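Local coordinates for protein natural cytotoxicity triggering receptor 2 (Homo sapiens, PDB 1HKF) that triggers cytotoxicity in activated natural killer cells and may increase their lysis of tumour cells, this chain being its extracellular V-type immunoglobulin domain, at residues Thr29-Tyr34 and Ala81-Val86; Lys44-Glu49 and Ile56-Ser61; His98-Ile103 and Ser114-Leu119. One frame throughout, in Å; residues are numbered along the deposited sequence.

Interaction 1. Residues Thr29-Tyr34 and Ala81-Val86; sequences TVRCQY and AGFFTV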
loop_
_atom_site.group_PDB
_atom_site.type_symbol
_atom_site.label_atom_id
_atom_site.label_comp_id
_atom_site.label_asym_id
_atom_site.label_seq_id
_atom_site.Cartn_x
_atom_site.Cartn_y
_atom_site.Cartn_z
ATOM N N THR A 29 -0.188 1.912 2.240
ATOM C CA THR A 29 0.508 3.006 1.566
ATOM C C THR A 29 -0.488 4.141 1.345
ATOM O O THR A 29 -1.571 3.906 0.794
ATOM C CB THR A 29 0.959 2.553 0.200
ATOM O OG1 THR A 29 1.836 1.427 0.361
ATOM C CG2 THR A 29 1.677 3.626 -0.523
ATOM N N VAL A 30 -0.143 5.367 1.766
ATOM C CA VAL A 30 -1.023 6.525 1.526
ATOM C C VAL A 30 -0.233 7.669 0.855
ATOM O O VAL A 30 0.789 8.141 1.382
ATOM C CB VAL A 30 -1.613 7.076 2.845
ATOM C CG1 VAL A 30 -2.549 8.254 2.562
ATOM C CG2 VAL A 30 -2.397 6.002 3.563
ATOM N N ARG A 31 -0.682 8.098 -0.315
ATOM C CA ARG A 31 -0.048 9.199 -1.007
ATOM C C ARG A 31 -0.859 10.509 -0.802
ATOM O O ARG A 31 -2.110 10.508 -0.907
ATOM C CB ARG A 31 0.002 8.922 -2.489
ATOM C CG ARG A 31 1.240 8.266 -2.905
ATOM C CD ARG A 31 0.913 7.331 -4.018
ATOM N NE ARG A 31 1.047 7.972 -5.323
ATOM C CZ ARG A 31 2.113 7.792 -6.100
ATOM N NH1 ARG A 31 3.116 7.014 -5.683
ATOM N NH2 ARG A 31 2.165 8.336 -7.304
ATOM N N CYS A 32 -0.154 11.611 -0.507
ATOM C CA CYS A 32 -0.782 12.931 -0.347
ATOM C C CYS A 32 0.003 13.898 -1.208
ATOM O O CYS A 32 1.213 14.108 -0.993
ATOM C CB CYS A 32 -0.804 13.357 1.129
ATOM S SG CYS A 32 -2.137 12.490 2.107
ATOM N N GLN A 33 -0.640 14.449 -2.226
ATOM C CA GLN A 33 0.074 15.375 -3.082
ATOM C C GLN A 33 -0.081 16.826 -2.613
ATOM O O GLN A 33 -0.910 17.119 -1.760
ATOM C CB GLN A 33 -0.362 15.213 -4.512
ATOM C CG GLN A 33 -1.759 15.569 -4.760
ATOM C CD GLN A 33 -2.079 15.442 -6.252
ATOM O OE1 GLN A 33 -1.276 14.889 -7.023
ATOM N NE2 GLN A 33 -3.247 15.951 -6.668
ATOM N N TYR A 34 0.727 17.738 -3.156
ATOM C CA TYR A 34 0.689 19.154 -2.711
ATOM C C TYR A 34 1.369 20.044 -3.727
ATOM O O TYR A 34 2.222 19.568 -4.481
ATOM C CB TYR A 34 1.360 19.307 -1.334
ATOM C CG TYR A 34 2.776 18.772 -1.278
ATOM C CD1 TYR A 34 3.837 19.509 -1.793
ATOM C CD2 TYR A 34 3.051 17.482 -0.745
ATOM C CE1 TYR A 34 5.131 19.004 -1.801
ATOM C CE2 TYR A 34 4.338 16.965 -0.740
ATOM C CZ TYR A 34 5.380 17.732 -1.267
ATOM O OH TYR A 34 6.673 17.286 -1.187
ATOM N N ALA A 81 8.753 15.585 -6.693
ATOM C CA ALA A 81 7.694 14.730 -7.216
ATOM C C ALA A 81 6.303 15.336 -6.940
ATOM O O ALA A 81 5.348 15.027 -7.636
ATOM C CB ALA A 81 7.788 13.325 -6.614
ATOM N N GLY A 82 6.195 16.192 -5.930
ATOM C CA GLY A 82 4.911 16.791 -5.620
ATOM C C GLY A 82 4.021 15.988 -4.671
ATOM O O GLY A 82 2.822 16.241 -4.594
ATOM N N PHE A 83 4.576 15.009 -3.957
ATOM C CA PHE A 83 3.747 14.257 -2.998
ATOM C C PHE A 83 4.640 13.506 -2.082
ATOM O O PHE A 83 5.824 13.354 -2.388
ATOM C CB PHE A 83 2.819 13.240 -3.706
ATOM C CG PHE A 83 3.556 12.105 -4.407
ATOM C CD1 PHE A 83 3.951 12.223 -5.734
ATOM C CD2 PHE A 83 3.838 10.914 -3.728
ATOM C CE1 PHE A 83 4.631 11.154 -6.411
ATOM C CE2 PHE A 83 4.501 9.848 -4.354
ATOM C CZ PHE A 83 4.901 9.963 -5.700
ATOM N N PHE A 84 4.093 13.104 -0.939
ATOM C CA PHE A 84 4.797 12.245 -0.008
ATOM C C PHE A 84 3.942 10.982 0.168
ATOM O O PHE A 84 2.740 10.960 -0.151
ATOM C CB PHE A 84 5.065 12.875 1.339
ATOM C CG PHE A 84 3.851 13.225 2.145
ATOM C CD1 PHE A 84 3.155 14.406 1.898
ATOM C CD2 PHE A 84 3.493 12.460 3.256
ATOM C CE1 PHE A 84 2.133 14.830 2.731
ATOM C CE2 PHE A 84 2.462 12.874 4.118
ATOM C CZ PHE A 84 1.774 14.084 3.840
ATOM N N THR A 85 4.582 9.916 0.624
ATOM C CA THR A 85 3.912 8.645 0.792
ATOM C C THR A 85 4.121 8.162 2.190
ATOM O O THR A 85 5.260 8.057 2.630
ATOM C CB THR A 85 4.540 7.548 -0.089
ATOM O OG1 THR A 85 4.434 7.915 -1.475
ATOM C CG2 THR A 85 3.801 6.231 0.154
ATOM N N VAL A 86 3.033 7.878 2.888
ATOM C CA VAL A 86 3.111 7.302 4.218
ATOM C C VAL A 86 2.980 5.747 4.067
ATOM O O VAL A 86 2.155 5.257 3.286
ATOM C CB VAL A 86 1.926 7.768 5.087
ATOM C CG1 VAL A 86 1.988 7.116 6.505
ATOM C CG2 VAL A 86 1.954 9.305 5.191
#

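Interaction 2. Residues Lys44-Glu49 and Ile56-Ser61; sequences KGWCKE and IRLVTS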
loop_
_atom_site.group_PDB
_atom_site.type_symbol
_atom_site.label_atom_id
_atom_site.label_comp_id
_atom_site.label_asym_id
_atom_site.label_seq_id
_atom_site.Cartn_x
_atom_site.Cartn_y
_atom_site.Cartn_z
ATOM N N LYS A 44 6.047 17.214 6.699
ATOM C CA LYS A 44 4.876 16.387 6.342
ATOM C C LYS A 44 4.619 15.510 7.541
ATOM O O LYS A 44 5.579 15.039 8.182
ATOM C CB LYS A 44 5.226 15.560 5.107
ATOM C CG LYS A 44 5.823 16.391 3.915
ATOM C CD LYS A 44 4.819 17.445 3.435
ATOM C CE LYS A 44 5.212 18.070 2.104
ATOM N NZ LYS A 44 6.648 18.570 2.160
ATOM N N GLY A 45 3.354 15.286 7.894
ATOM C CA GLY A 45 3.086 14.459 9.073
ATOM C C GLY A 45 1.892 13.563 8.830
ATOM O O GLY A 45 1.074 13.823 7.940
ATOM N N TRP A 46 1.811 12.501 9.618
ATOM C CA TRP A 46 0.709 11.532 9.565
ATOM C C TRP A 46 0.292 11.386 11.027
ATOM O O TRP A 46 1.132 11.148 11.894
ATOM C CB TRP A 46 1.193 10.175 9.041
ATOM C CG TRP A 46 0.125 9.041 8.971
ATOM C CD1 TRP A 46 0.156 7.841 9.667
ATOM C CD2 TRP A 46 -1.001 8.946 8.069
ATOM N NE1 TRP A 46 -0.863 7.015 9.243
ATOM C CE2 TRP A 46 -1.591 7.658 8.269
ATOM C CE3 TRP A 46 -1.570 9.820 7.106
ATOM C CZ2 TRP A 46 -2.716 7.219 7.545
ATOM C CZ3 TRP A 46 -2.680 9.396 6.388
ATOM C CH2 TRP A 46 -3.250 8.080 6.613
ATOM N N CYS A 47 -0.996 11.554 11.321
ATOM C CA CYS A 47 -1.395 11.421 12.712
ATOM C C CYS A 47 -2.757 10.771 12.794
ATOM O O CYS A 47 -3.521 10.780 11.845
ATOM C CB CYS A 47 -1.410 12.800 13.397
ATOM S SG CYS A 47 -2.553 13.889 12.518
ATOM N N LYS A 48 -3.058 10.217 13.954
ATOM C CA LYS A 48 -4.316 9.539 14.167
ATOM C C LYS A 48 -5.250 10.346 15.061
ATOM O O LYS A 48 -4.841 10.763 16.134
ATOM C CB LYS A 48 -4.067 8.171 14.821
ATOM C CG LYS A 48 -5.317 7.357 14.839
ATOM C CD LYS A 48 -5.100 5.926 15.271
ATOM C CE LYS A 48 -6.383 5.155 15.004
ATOM N NZ LYS A 48 -6.570 4.020 15.933
ATOM N N GLU A 49 -6.503 10.531 14.656
ATOM C CA GLU A 49 -7.426 11.307 15.491
ATOM C C GLU A 49 -7.702 10.631 16.802
ATOM O O GLU A 49 -8.092 9.460 16.808
ATOM C CB GLU A 49 -8.794 11.496 14.837
ATOM C CG GLU A 49 -8.899 12.635 13.884
ATOM C CD GLU A 49 -10.236 12.711 13.176
ATOM O OE1 GLU A 49 -10.350 13.372 12.142
ATOM O OE2 GLU A 49 -11.255 12.042 13.714
ATOM N N ILE A 56 -2.847 12.747 17.185
ATOM C CA ILE A 56 -1.544 12.301 17.678
ATOM C C ILE A 56 -0.555 11.988 16.536
ATOM O O ILE A 56 -0.836 11.150 15.653
ATOM C CB ILE A 56 -1.763 11.062 18.505
ATOM C CG1 ILE A 56 -2.719 11.428 19.645
ATOM C CG2 ILE A 56 -0.422 10.461 18.935
ATOM C CD1 ILE A 56 -2.620 10.529 20.828
ATOM N N ARG A 57 0.598 12.649 16.561
ATOM C CA ARG A 57 1.603 12.487 15.508
ATOM C C ARG A 57 2.221 11.120 15.539
ATOM O O ARG A 57 2.739 10.721 16.561
ATOM C CB ARG A 57 2.718 13.510 15.661
ATOM C CG ARG A 57 3.692 13.545 14.485
ATOM C CD ARG A 57 3.011 14.114 13.237
ATOM N NE ARG A 57 2.629 15.523 13.422
ATOM C CZ ARG A 57 3.508 16.533 13.442
ATOM N NH1 ARG A 57 4.810 16.298 13.282
ATOM N NH2 ARG A 57 3.091 17.783 13.622
ATOM N N LEU A 58 2.194 10.416 14.418
ATOM C CA LEU A 58 2.764 9.080 14.363
ATOM C C LEU A 58 4.142 9.091 13.695
ATOM O O LEU A 58 5.043 8.370 14.099
ATOM C CB LEU A 58 1.808 8.139 13.613
ATOM C CG LEU A 58 0.446 7.994 14.334
ATOM C CD1 LEU A 58 -0.460 7.078 13.586
ATOM C CD2 LEU A 58 0.671 7.450 15.701
ATOM N N VAL A 59 4.300 9.921 12.678
ATOM C CA VAL A 59 5.544 10.013 11.971
ATOM C C VAL A 59 5.548 11.377 11.224
ATOM O O VAL A 59 4.485 11.870 10.801
ATOM C CB VAL A 59 5.691 8.812 11.009
ATOM C CG1 VAL A 59 4.556 8.773 10.031
ATOM C CG2 VAL A 59 7.010 8.884 10.262
ATOM N N THR A 60 6.751 11.941 11.063
ATOM C CA THR A 60 6.978 13.240 10.439
ATOM C C THR A 60 8.211 13.270 9.555
ATOM O O THR A 60 9.237 12.714 9.923
ATOM C CB THR A 60 7.221 14.316 11.518
ATOM O OG1 THR A 60 6.187 14.240 12.502
ATOM C CG2 THR A 60 7.205 15.740 10.889
ATOM N N SER A 61 8.105 13.901 8.388
ATOM C CA SER A 61 9.254 14.078 7.491
ATOM C C SER A 61 9.687 15.524 7.738
ATOM O O SER A 61 8.917 16.446 7.415
ATOM C CB SER A 61 8.843 13.987 6.046
ATOM O OG SER A 61 9.974 14.177 5.221
#

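Interaction 3. Residues His98-Ile103 and Ser114-Leu119; sequences HYWCRI and SVRFYL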
loop_
_atom_site.group_PDB
_atom_site.type_symbol
_atom_site.label_atom_id
_atom_site.label_comp_id
_atom_site.label_asym_id
_atom_site.label_seq_id
_atom_site.Cartn_x
_atom_site.Cartn_y
_atom_site.Cartn_z
ATOM N N HIS A 98 -9.558 7.132 12.365
ATOM C CA HIS A 98 -9.421 8.309 11.483
ATOM C C HIS A 98 -7.995 8.798 11.550
ATOM O O HIS A 98 -7.400 8.845 12.619
ATOM C CB HIS A 98 -10.362 9.439 11.942
ATOM C CG HIS A 98 -11.777 9.263 11.487
ATOM N ND1 HIS A 98 -12.790 8.877 12.334
ATOM C CD2 HIS A 98 -12.336 9.350 10.253
ATOM C CE1 HIS A 98 -13.910 8.725 11.647
ATOM N NE2 HIS A 98 -13.664 9.002 10.379
ATOM N N TYR A 99 -7.471 9.184 10.402
ATOM C CA TYR A 99 -6.100 9.673 10.280
ATOM C C TYR A 99 -6.096 10.884 9.356
ATOM O O TYR A 99 -7.012 11.072 8.558
ATOM C CB TYR A 99 -5.200 8.605 9.591
ATOM C CG TYR A 99 -4.891 7.346 10.405
ATOM C CD1 TYR A 99 -5.828 6.332 10.556
ATOM C CD2 TYR A 99 -3.680 7.212 11.050
ATOM C CE1 TYR A 99 -5.565 5.205 11.347
ATOM C CE2 TYR A 99 -3.378 6.081 11.853
ATOM C CZ TYR A 99 -4.335 5.081 11.996
ATOM O OH TYR A 99 -4.044 3.979 12.811
ATOM N N TRP A 100 -5.029 11.660 9.423
ATOM C CA TRP A 100 -4.846 12.803 8.526
ATOM C C TRP A 100 -3.399 12.844 8.099
ATOM O O TRP A 100 -2.508 12.601 8.903
ATOM C CB TRP A 100 -5.036 14.151 9.230
ATOM C CG TRP A 100 -6.383 14.472 9.771
ATOM C CD1 TRP A 100 -6.922 14.016 10.930
ATOM C CD2 TRP A 100 -7.318 15.374 9.209
ATOM N NE1 TRP A 100 -8.146 14.587 11.127
ATOM C CE2 TRP A 100 -8.413 15.429 10.079
ATOM C CE3 TRP A 100 -7.337 16.157 8.042
ATOM C CZ2 TRP A 100 -9.535 16.243 9.829
ATOM C CZ3 TRP A 100 -8.449 16.969 7.786
ATOM C CH2 TRP A 100 -9.532 17.001 8.678
ATOM N N CYS A 101 -3.173 13.135 6.834
ATOM C CA CYS A 101 -1.822 13.391 6.419
ATOM C C CYS A 101 -1.862 14.970 6.441
ATOM O O CYS A 101 -2.820 15.584 5.965
ATOM C CB CYS A 101 -1.534 12.816 5.036
ATOM S SG CYS A 101 -2.484 13.621 3.763
ATOM N N ARG A 102 -0.890 15.592 7.115
ATOM C CA ARG A 102 -0.833 17.045 7.223
ATOM C C ARG A 102 0.477 17.629 6.696
ATOM O O ARG A 102 1.507 16.969 6.700
ATOM C CB ARG A 102 -1.051 17.461 8.661
ATOM C CG ARG A 102 -2.476 17.328 9.087
ATOM C CD ARG A 102 -2.652 17.591 10.566
ATOM N NE ARG A 102 -4.071 17.651 10.873
ATOM C CZ ARG A 102 -4.566 17.718 12.101
ATOM N NH1 ARG A 102 -3.751 17.730 13.151
ATOM N NH2 ARG A 102 -5.883 17.780 12.275
ATOM N N ILE A 103 0.413 18.858 6.212
ATOM C CA ILE A 103 1.554 19.579 5.635
ATOM C C ILE A 103 1.583 20.915 6.401
ATOM O O ILE A 103 0.586 21.644 6.414
ATOM C CB ILE A 103 1.308 19.818 4.146
ATOM C CG1 ILE A 103 0.983 18.494 3.475
ATOM C CG2 ILE A 103 2.484 20.480 3.528
ATOM C CD1 ILE A 103 0.769 18.580 1.983
ATOM N N SER A 114 -4.424 19.306 4.395
ATOM C CA SER A 114 -4.642 18.150 5.228
ATOM C C SER A 114 -5.745 17.327 4.585
ATOM O O SER A 114 -6.690 17.889 3.998
ATOM C CB SER A 114 -5.040 18.595 6.602
ATOM O OG SER A 114 -6.295 19.202 6.505
ATOM N N VAL A 115 -5.614 15.996 4.652
ATOM C CA VAL A 115 -6.605 15.081 4.087
ATOM C C VAL A 115 -6.948 14.093 5.190
ATOM O O VAL A 115 -6.061 13.554 5.856
ATOM C CB VAL A 115 -6.058 14.343 2.844
ATOM C CG1 VAL A 115 -7.139 13.443 2.236
ATOM C CG2 VAL A 115 -5.602 15.369 1.794
ATOM N N ARG A 116 -8.249 13.901 5.410
ATOM C CA ARG A 116 -8.730 12.990 6.438
ATOM C C ARG A 116 -9.035 11.631 5.791
ATOM O O ARG A 116 -9.587 11.566 4.663
ATOM C CB ARG A 116 -10.010 13.524 7.074
ATOM C CG ARG A 116 -10.341 12.892 8.395
ATOM C CD ARG A 116 -11.786 13.221 8.838
ATOM N NE ARG A 116 -11.952 12.973 10.281
ATOM C CZ ARG A 116 -13.119 12.681 10.848
ATOM N NH1 ARG A 116 -14.217 12.619 10.097
ATOM N NH2 ARG A 116 -13.184 12.395 12.150
ATOM N N PHE A 117 -8.677 10.563 6.513
ATOM C CA PHE A 117 -8.893 9.195 6.014
ATOM C C PHE A 117 -9.505 8.388 7.120
ATOM O O PHE A 117 -9.302 8.714 8.293
ATOM C CB PHE A 117 -7.567 8.505 5.636
ATOM C CG PHE A 117 -6.856 9.141 4.476
ATOM C CD1 PHE A 117 -5.917 10.161 4.683
ATOM C CD2 PHE A 117 -7.126 8.740 3.190
ATOM C CE1 PHE A 117 -5.273 10.759 3.581
ATOM C CE2 PHE A 117 -6.485 9.341 2.108
ATOM C CZ PHE A 117 -5.559 10.353 2.313
ATOM N N TYR A 118 -10.273 7.369 6.737
ATOM C CA TYR A 118 -10.817 6.422 7.722
ATOM C C TYR A 118 -10.196 5.040 7.338
ATOM O O TYR A 118 -10.428 4.514 6.206
ATOM C CB TYR A 118 -12.343 6.308 7.673
ATOM C CG TYR A 118 -12.850 5.530 8.881
ATOM C CD1 TYR A 118 -12.669 6.022 10.158
ATOM C CD2 TYR A 118 -13.453 4.308 8.761
ATOM C CE1 TYR A 118 -13.071 5.307 11.280
ATOM C CE2 TYR A 118 -13.878 3.580 9.900
ATOM C CZ TYR A 118 -13.679 4.087 11.134
ATOM O OH TYR A 118 -14.065 3.412 12.265
ATOM N N LEU A 119 -9.347 4.523 8.226
ATOM C CA LEU A 119 -8.692 3.213 8.002
ATOM C C LEU A 119 -9.491 2.148 8.684
ATOM O O LEU A 119 -9.768 2.231 9.891
ATOM C CB LEU A 119 -7.289 3.123 8.619
ATOM C CG LEU A 119 -6.508 1.778 8.445
ATOM C CD1 LEU A 119 -6.241 1.492 6.980
ATOM C CD2 LEU A 119 -5.170 1.861 9.136
#

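Interaction 1. Residues Thr29-Tyr34 and Ala81-Val86
R31 tilts its guanidinium over one face of the F83 ring in an off-centre cation-pi contact, with CZ 4.0 Å from the ring centroid and the two planes 36° apart. The arginine chain bends at chi2 and chi3, which brings the guanidinium across to F83 on the facing strand, while its CG rests 3.5 Å from T85 OG1. On the opposite side of the sheet C32 sets CB over the face of the F84 ring, 4.1 Å from its centroid, and V30 packs on V86. Y34 meets F84 at the ring edge, CE2 to CD1 3.9 Å, and holds G82 O over its own face.

These side chains are placed by antiparallel pairing. V30 and V86 exchange two backbone bonds, as do C32 and F84, and Y34 N reaches G82 O at 2.9 Å. G82 has positive phi (87°), a conformation that suits glycine. The strands belong to the three-stranded sheet of the V-type sandwich; C32 bridges to C101, Y34 OH bonds D77, and T29 OG1 bonds T29 of the second subunit.

Alternation thus gives the ladder two chemistries: an apolar side turned to the disulfide core, and an outer side where the negative face of an aromatic ring attracts a cation.

Interaction 2. Residues Lys44-Glu49 and Ile56-Ser61
K44 and S61 are joined by two backbone hydrogen bonds, S61 N to K44 O measuring 2.8 Å, and W46 N donates to V59 O at 3.0 Å, nearly in line with that carbonyl. Farther on, K48 and I56 are joined through I56 N and K48 O at 3.0 Å. Between these pairs the register slips by one residue. W46 O receives L58 N at 2.8 Å and, only weakly, V59 N, so L58 and V59 both stand opposite W46. This is a classic beta bulge, and L58 has the helix-like angles (phi -102°, psi -37°) that such a position commonly adopts.

The two strands form a hairpin at the margin of the five-stranded sheet of the V-type domain, with 54-61 outermost within the chain. C47 is linked to C55 by a disulfide that ties the hairpin together near its turn.

Apolar contacts gather round W46. Its CB packs on V59 CG1, and its CD1 meets L58 CD1 at 4.0 Å; the same leucine methyl touches K48 CB. Alternation turns W46 to the inner face, and CG anti to the backbone N (chi1 178°) directs the indole to Y99 and V86.

Among polar side chains, R57 folds back at chi2 and chi3 until NH1 bonds T60 OG1 at 2.6 Å, in the guanidinium plane. G45, without a side chain, leaves room for the folded arginine. K44 NZ turns away to E42 O and D77, and K48 NZ to S96 O.

Interaction 3. Residues His98-Ile103 and Ser114-Leu119
H98 is sandwiched between two partners from the facing strand. The guanidinium of R116 lies flat on one face of the imidazole, planes 4° apart and centres 3.6 Å from each other, with NH2 over the middle of the ring. From the opposite face Y118 presents its edge, CD1 pointing at the ring centre and the planes inclined at 51°. R116 can do this because its chain leaves anti to the backbone N (chi1 -162°) and stays extended to NE.

On the way, that chain crosses the indole of W100. R116 CB sits squarely over the six-membered ring, 3.6 Å from its centroid, and CG follows close to CE2. The other face of the indole carries R102 NH2, offset toward the rim, while S114 OG approaches CZ3 at 3.4 Å. W100 NE1 and R116 NE both bind E49, whose carboxylate fixes the pair from the neighbouring strand.

The inward side is plainer. C101 SG touches V115 CB at 3.8 Å and meets the F117 ring at its edge, and Y99 CE1 rests on L119 CB. Underneath, Y99 with F117 and C101 with V115 each exchange two backbone bonds, F117 N to Y99 O being 2.7 Å. This hairpin joins strands 97-104 and 111-121 of the five-stranded sheet, and C101 supplies its half of the disulfide that pins the immunoglobulin sandwich.

A positive charge on the stacked arginine would tend to disfavour protonation of H98, though E49, salt-bridged to R116 NE, should soften that effect; stacking on a delocalised cation fits an imidazole.

After strand 18-22, which joins the sheet of interactions 2 and 3 beside 111-121, the chain enters strand 28-33 and, some 50 residues later, returns beside it in 83-88, so interaction 1 closes a long loop. Nested within that loop is interaction 2, the short hairpin of 43-49 with 54-61. Interaction 3 follows in series, another hairpin, between 97-104 and 111-121. Interactions 2 and 3 share one sheet, where 43-49 and 97-104 are neighbours, and E49 bridges them through R116 and W100. Interaction 1 lies in the facing sheet. The disulfide C32-C101 bolts it to interaction 3, while W46 packs against V30 and V86 to join it to interaction 2.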